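PDB 3BY5: cobalamin biosynthesis protein from Agrobacterium tumefaciens, which probably takes part in cobalamin (vitamin B12) biosynthesis, although its precise role is not established. Local coordinates for residues A[43-48]-A[104-109]; A[54-59]-A[65-70]. All blocks are in the same frame, centred on the assembly; numbering follows the deposited sequence.

Contact 1: residues A[43-48]-A[104-109]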
loop_
_atom_site.group_PDB
_atom_site.type_symbol
_atom_site.label_atom_id
_atom_site.label_comp_id
_atom_site.label_asym_id
_atom_site.label_seq_id
_atom_site.Cartn_x
_atom_site.Cartn_y
_atom_site.Cartn_z
ATOM N N TYR A 43 -1.709 -7.582 6.598
ATOM C CA TYR A 43 -1.406 -6.378 5.832
ATOM C C TYR A 43 -0.319 -5.544 6.523
ATOM O O TYR A 43 -0.356 -5.352 7.731
ATOM C CB TYR A 43 -2.693 -5.563 5.657
ATOM C CG TYR A 43 -2.678 -4.569 4.530
ATOM C CD1 TYR A 43 -2.574 -3.210 4.792
ATOM C CD2 TYR A 43 -2.783 -4.981 3.201
ATOM C CE1 TYR A 43 -2.559 -2.281 3.769
ATOM C CE2 TYR A 43 -2.770 -4.055 2.164
ATOM C CZ TYR A 43 -2.658 -2.704 2.462
ATOM O OH TYR A 43 -2.643 -1.761 1.464
ATOM N N LEU A 44 0.655 -5.067 5.759
ATOM C CA LEU A 44 1.722 -4.220 6.303
ATOM C C LEU A 44 1.566 -2.766 5.880
ATOM O O LEU A 44 1.012 -2.481 4.820
ATOM C CB LEU A 44 3.100 -4.716 5.862
ATOM C CG LEU A 44 3.672 -6.000 6.446
ATOM C CD1 LEU A 44 5.055 -6.211 5.884
ATOM C CD2 LEU A 44 3.718 -5.939 7.960
ATOM N N ALA A 45 2.070 -1.853 6.707
ATOM C CA ALA A 45 1.978 -0.417 6.430
ATOM C C ALA A 45 3.183 0.355 6.958
ATOM O O ALA A 45 3.818 -0.058 7.930
ATOM C CB ALA A 45 0.693 0.163 6.993
ATOM N N THR A 46 3.482 1.477 6.308
ATOM C CA THR A 46 4.618 2.310 6.686
ATOM C C THR A 46 4.411 3.774 6.330
ATOM O O THR A 46 3.525 4.125 5.557
ATOM C CB THR A 46 5.958 1.789 6.077
ATOM O OG1 THR A 46 7.061 2.456 6.699
ATOM C CG2 THR A 46 6.025 1.998 4.569
ATOM N N ALA A 47 5.240 4.618 6.924
ATOM C CA ALA A 47 5.293 6.036 6.619
ATOM C C ALA A 47 6.189 6.202 5.398
ATOM O O ALA A 47 6.863 5.242 5.024
ATOM C CB ALA A 47 5.871 6.759 7.798
ATOM N N PRO A 48 6.193 7.387 4.797
ATOM C CA PRO A 48 7.086 7.676 3.669
ATOM C C PRO A 48 8.536 7.335 3.993
ATOM O O PRO A 48 9.126 7.940 4.888
ATOM C CB PRO A 48 6.929 9.187 3.484
ATOM C CG PRO A 48 5.560 9.480 3.985
ATOM C CD PRO A 48 5.327 8.533 5.126
ATOM N N LEU A 104 -3.118 2.615 11.294
ATOM C CA LEU A 104 -4.504 3.066 11.382
ATOM C C LEU A 104 -5.009 3.603 10.059
ATOM O O LEU A 104 -6.182 3.434 9.738
ATOM C CB LEU A 104 -4.672 4.128 12.467
ATOM C CG LEU A 104 -4.656 3.675 13.931
ATOM C CD1 LEU A 104 -4.789 4.877 14.851
ATOM C CD2 LEU A 104 -5.745 2.656 14.225
ATOM N N ALA A 105 -4.126 4.242 9.295
ATOM C CA ALA A 105 -4.486 4.767 7.978
ATOM C C ALA A 105 -4.788 3.651 6.995
ATOM O O ALA A 105 -5.768 3.717 6.255
ATOM C CB ALA A 105 -3.390 5.646 7.440
ATOM N N ALA A 106 -3.943 2.624 7.002
ATOM C CA ALA A 106 -4.104 1.480 6.118
ATOM C C ALA A 106 -5.289 0.615 6.521
ATOM O O ALA A 106 -5.939 0.026 5.665
ATOM C CB ALA A 106 -2.845 0.662 6.091
ATOM N N ALA A 107 -5.555 0.566 7.805
ATOM C CA ALA A 107 -6.676 -0.135 8.353
ATOM C C ALA A 107 -7.961 0.521 8.023
ATOM O O ALA A 107 -8.905 -0.118 7.699
ATOM C CB ALA A 107 -6.545 -0.237 9.793
ATOM N N GLY A 108 -8.006 1.822 8.117
ATOM C CA GLY A 108 -9.139 2.520 7.602
ATOM C C GLY A 108 -10.052 2.856 8.714
ATOM O O GLY A 108 -9.640 2.965 9.825
ATOM N N ALA A 109 -11.311 3.033 8.404
ATOM C CA ALA A 109 -12.243 3.568 9.358
ATOM C C ALA A 109 -12.850 2.384 9.990
ATOM O O ALA A 109 -12.792 1.317 9.429
ATOM C CB ALA A 109 -13.266 4.338 8.651
#
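Strand 43-46 and the last turn of helix 98-107 come closest at Ala45 and Ala106, whose CA atoms lie 6.4 Å apart. At this separation the two alanine methyls meet directly. They point at each other, and Ala45 CB lies 3.7 Å from Ala106 CB. Tyr43, two residues earlier on the same side of the strand, supplies the second touch. With chi1 at -160°, its CG lies opposite the backbone N and beside the carbonyl carbon, and this carries the ring to where its CD1-CE1 edge meets the helix. Ala106 CB lies near the ring plane, 3.8 Å from Tyr43 CE1 and 4.1 Å from Tyr43 CD1. The methyl of Ala106 therefore meets the rim of the ring, not a face. No hydrogen bond joins the segments, and the contact is small and apolar. The helix ends just beyond it. Gly108 N still bonds to Leu104 O at 2.9 Å, but Gly108 has a positive phi (100°) and the chain leaves the helix there. The hydroxyl of Tyr43 is hydrogen-bonded to Glu68 of the neighbouring strand, and the ring also packs on Tyr43 of the second subunit. Val12 of strand 11-17 touches Tyr43, Ala45 and Ala106. Helix 98-107 thus packs on one face of the sheet, over strands 11-17, 43-46 and 67-69, while Leu44 points away from it.

Contact 2: residues A[54-59]-A[65-70]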
loop_
_atom_site.group_PDB
_atom_site.type_symbol
_atom_site.label_atom_id
_atom_site.label_comp_id
_atom_site.label_asym_id
_atom_site.label_seq_id
_atom_site.Cartn_x
_atom_site.Cartn_y
_atom_site.Cartn_z
ATOM N N ALA A 54 14.616 -0.591 1.008
ATOM C CA ALA A 54 14.605 -1.900 0.377
ATOM C C ALA A 54 14.342 -3.012 1.377
ATOM O O ALA A 54 13.716 -4.010 1.034
ATOM C CB ALA A 54 15.915 -2.142 -0.356
ATOM N N GLY A 55 14.811 -2.822 2.610
ATOM C CA GLY A 55 14.667 -3.818 3.667
ATOM C C GLY A 55 13.220 -4.119 3.988
ATOM O O GLY A 55 12.843 -5.273 4.150
ATOM N N LEU A 56 12.410 -3.068 4.045
ATOM C CA LEU A 56 10.992 -3.177 4.360
ATOM C C LEU A 56 10.179 -3.787 3.217
ATOM O O LEU A 56 9.253 -4.569 3.454
ATOM C CB LEU A 56 10.452 -1.798 4.740
ATOM C CG LEU A 56 9.028 -1.552 5.246
ATOM C CD1 LEU A 56 8.483 -2.672 6.120
ATOM C CD2 LEU A 56 9.041 -0.250 6.020
ATOM N N ALA A 57 10.532 -3.434 1.985
ATOM C CA ALA A 57 9.853 -3.959 0.807
ATOM C C ALA A 57 10.171 -5.435 0.585
ATOM O O ALA A 57 9.308 -6.197 0.149
ATOM C CB ALA A 57 10.213 -3.140 -0.415
ATOM N N GLU A 58 11.405 -5.829 0.898
ATOM C CA GLU A 58 11.841 -7.225 0.796
ATOM C C GLU A 58 11.228 -8.118 1.877
ATOM O O GLU A 58 11.051 -9.315 1.662
ATOM C CB GLU A 58 13.374 -7.327 0.846
ATOM C CG GLU A 58 14.090 -6.905 -0.435
ATOM C CD GLU A 58 13.896 -7.888 -1.580
ATOM O OE1 GLU A 58 14.509 -8.979 -1.547
ATOM O OE2 GLU A 58 13.135 -7.561 -2.519
ATOM N N ALA A 59 10.915 -7.528 3.031
ATOM C CA ALA A 59 10.340 -8.256 4.168
ATOM C C ALA A 59 8.876 -8.573 3.945
ATOM O O ALA A 59 8.402 -9.638 4.338
ATOM C CB ALA A 59 10.501 -7.468 5.428
ATOM N N LEU A 65 3.105 -10.508 2.293
ATOM C CA LEU A 65 2.090 -9.518 2.639
ATOM C C LEU A 65 2.233 -8.291 1.750
ATOM O O LEU A 65 3.319 -8.005 1.242
ATOM C CB LEU A 65 2.222 -9.099 4.107
ATOM C CG LEU A 65 2.079 -10.179 5.181
ATOM C CD1 LEU A 65 2.435 -9.631 6.543
ATOM C CD2 LEU A 65 0.680 -10.770 5.184
ATOM N N SER A 66 1.126 -7.575 1.558
ATOM C CA SER A 66 1.135 -6.315 0.824
ATOM C C SER A 66 1.652 -5.215 1.734
ATOM O O SER A 66 1.544 -5.320 2.953
ATOM C CB SER A 66 -0.264 -5.963 0.321
ATOM O OG SER A 66 -0.642 -6.790 -0.761
ATOM N N LEU A 67 2.222 -4.170 1.142
ATOM C CA LEU A 67 2.700 -3.026 1.906
ATOM C C LEU A 67 2.015 -1.756 1.437
ATOM O O LEU A 67 1.925 -1.512 0.247
ATOM C CB LEU A 67 4.217 -2.889 1.777
ATOM C CG LEU A 67 4.893 -1.752 2.544
ATOM C CD1 LEU A 67 4.873 -1.979 4.057
ATOM C CD2 LEU A 67 6.312 -1.570 2.044
ATOM N N GLU A 68 1.515 -0.959 2.373
ATOM C CA GLU A 68 1.034 0.369 2.029
ATOM C C GLU A 68 1.986 1.434 2.552
ATOM O O GLU A 68 2.197 1.556 3.752
ATOM C CB GLU A 68 -0.391 0.614 2.532
ATOM C CG GLU A 68 -0.975 1.935 2.041
ATOM C CD GLU A 68 -2.411 2.159 2.484
ATOM O OE1 GLU A 68 -3.170 1.172 2.575
ATOM O OE2 GLU A 68 -2.791 3.328 2.720
ATOM N N ILE A 69 2.579 2.186 1.633
ATOM C CA ILE A 69 3.392 3.339 1.997
ATOM C C ILE A 69 2.452 4.540 2.029
ATOM O O ILE A 69 2.092 5.096 0.988
ATOM C CB ILE A 69 4.568 3.555 1.020
ATOM C CG1 ILE A 69 5.341 2.244 0.833
ATOM C CG2 ILE A 69 5.484 4.692 1.516
ATOM C CD1 ILE A 69 6.152 2.168 -0.436
ATOM N N VAL A 70 2.040 4.904 3.240
ATOM C CA VAL A 70 0.991 5.890 3.463
ATOM C C VAL A 70 1.543 7.304 3.303
ATOM O O VAL A 70 2.540 7.645 3.928
ATOM C CB VAL A 70 0.371 5.711 4.871
ATOM C CG1 VAL A 70 -0.746 6.686 5.091
ATOM C CG2 VAL A 70 -0.146 4.296 5.048
#
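A beta-alpha-beta unit runs from strand 43-46 through helix 54-62 to strand 67-69, and this contact packs its helix on its second strand. The two strands are parallel neighbours in the sheet. Leu67 carries the strand side, pointing from the backbone toward the helix, while Leu56 and Ala57 receive it. The backbones come nearest at Ala57 and Leu67, with their CA atoms 7.3 Å apart. The Leu67 side chain reaches across this gap and meets Leu56. Leu56 does not leave the helix straight at the strand, but its end turns closer. A chi1 of -175° extends the side chain away from its own N, and it crosses that of Leu67 at about a right angle. The touch is purely apolar, with no hydrogen bond across it. Leu56 also packs on Ile26 of helix 23-37 and on Thr46, and Leu67 on Leu44, so the pair lies between helices 23-37 and 54-62 and the sheet, in a mainly apolar setting. Strand 67-69, outermost in the chain's own sheet, pairs antiparallel with a strand of the second subunit, so the sheet continues across the interface, and Ala57 packs on Leu49 of that subunit. Within the contact a single methyl, Leu67 CD2, does the touching: it sits 4.2 Å from Leu56 CG and 4.4 Å from Ala57 CA.

Overall arrangement
Contacts 1 and 2 both pack a helix on the sheet, and strands 43-46 and 67-69, one in each, are neighbours in it. Their centres are 11 Å apart. Two probable backbone hydrogen bonds join them, Thr46 N to Glu68 O and Thr46 O to Val70 N, both 2.9 Å. Contact 2 is buried and uses leucines. Contact 1 is only partly buried, although nearer the centre of the chain, and relies on alanine methyls and a tyrosine edge. The two helices lie on opposite faces of the sheet: on strand 67-69, Leu67 faces helix 54-62, whereas Glu68, the next residue, touches helix 98-107. Both contacts have residues that meet the second subunit.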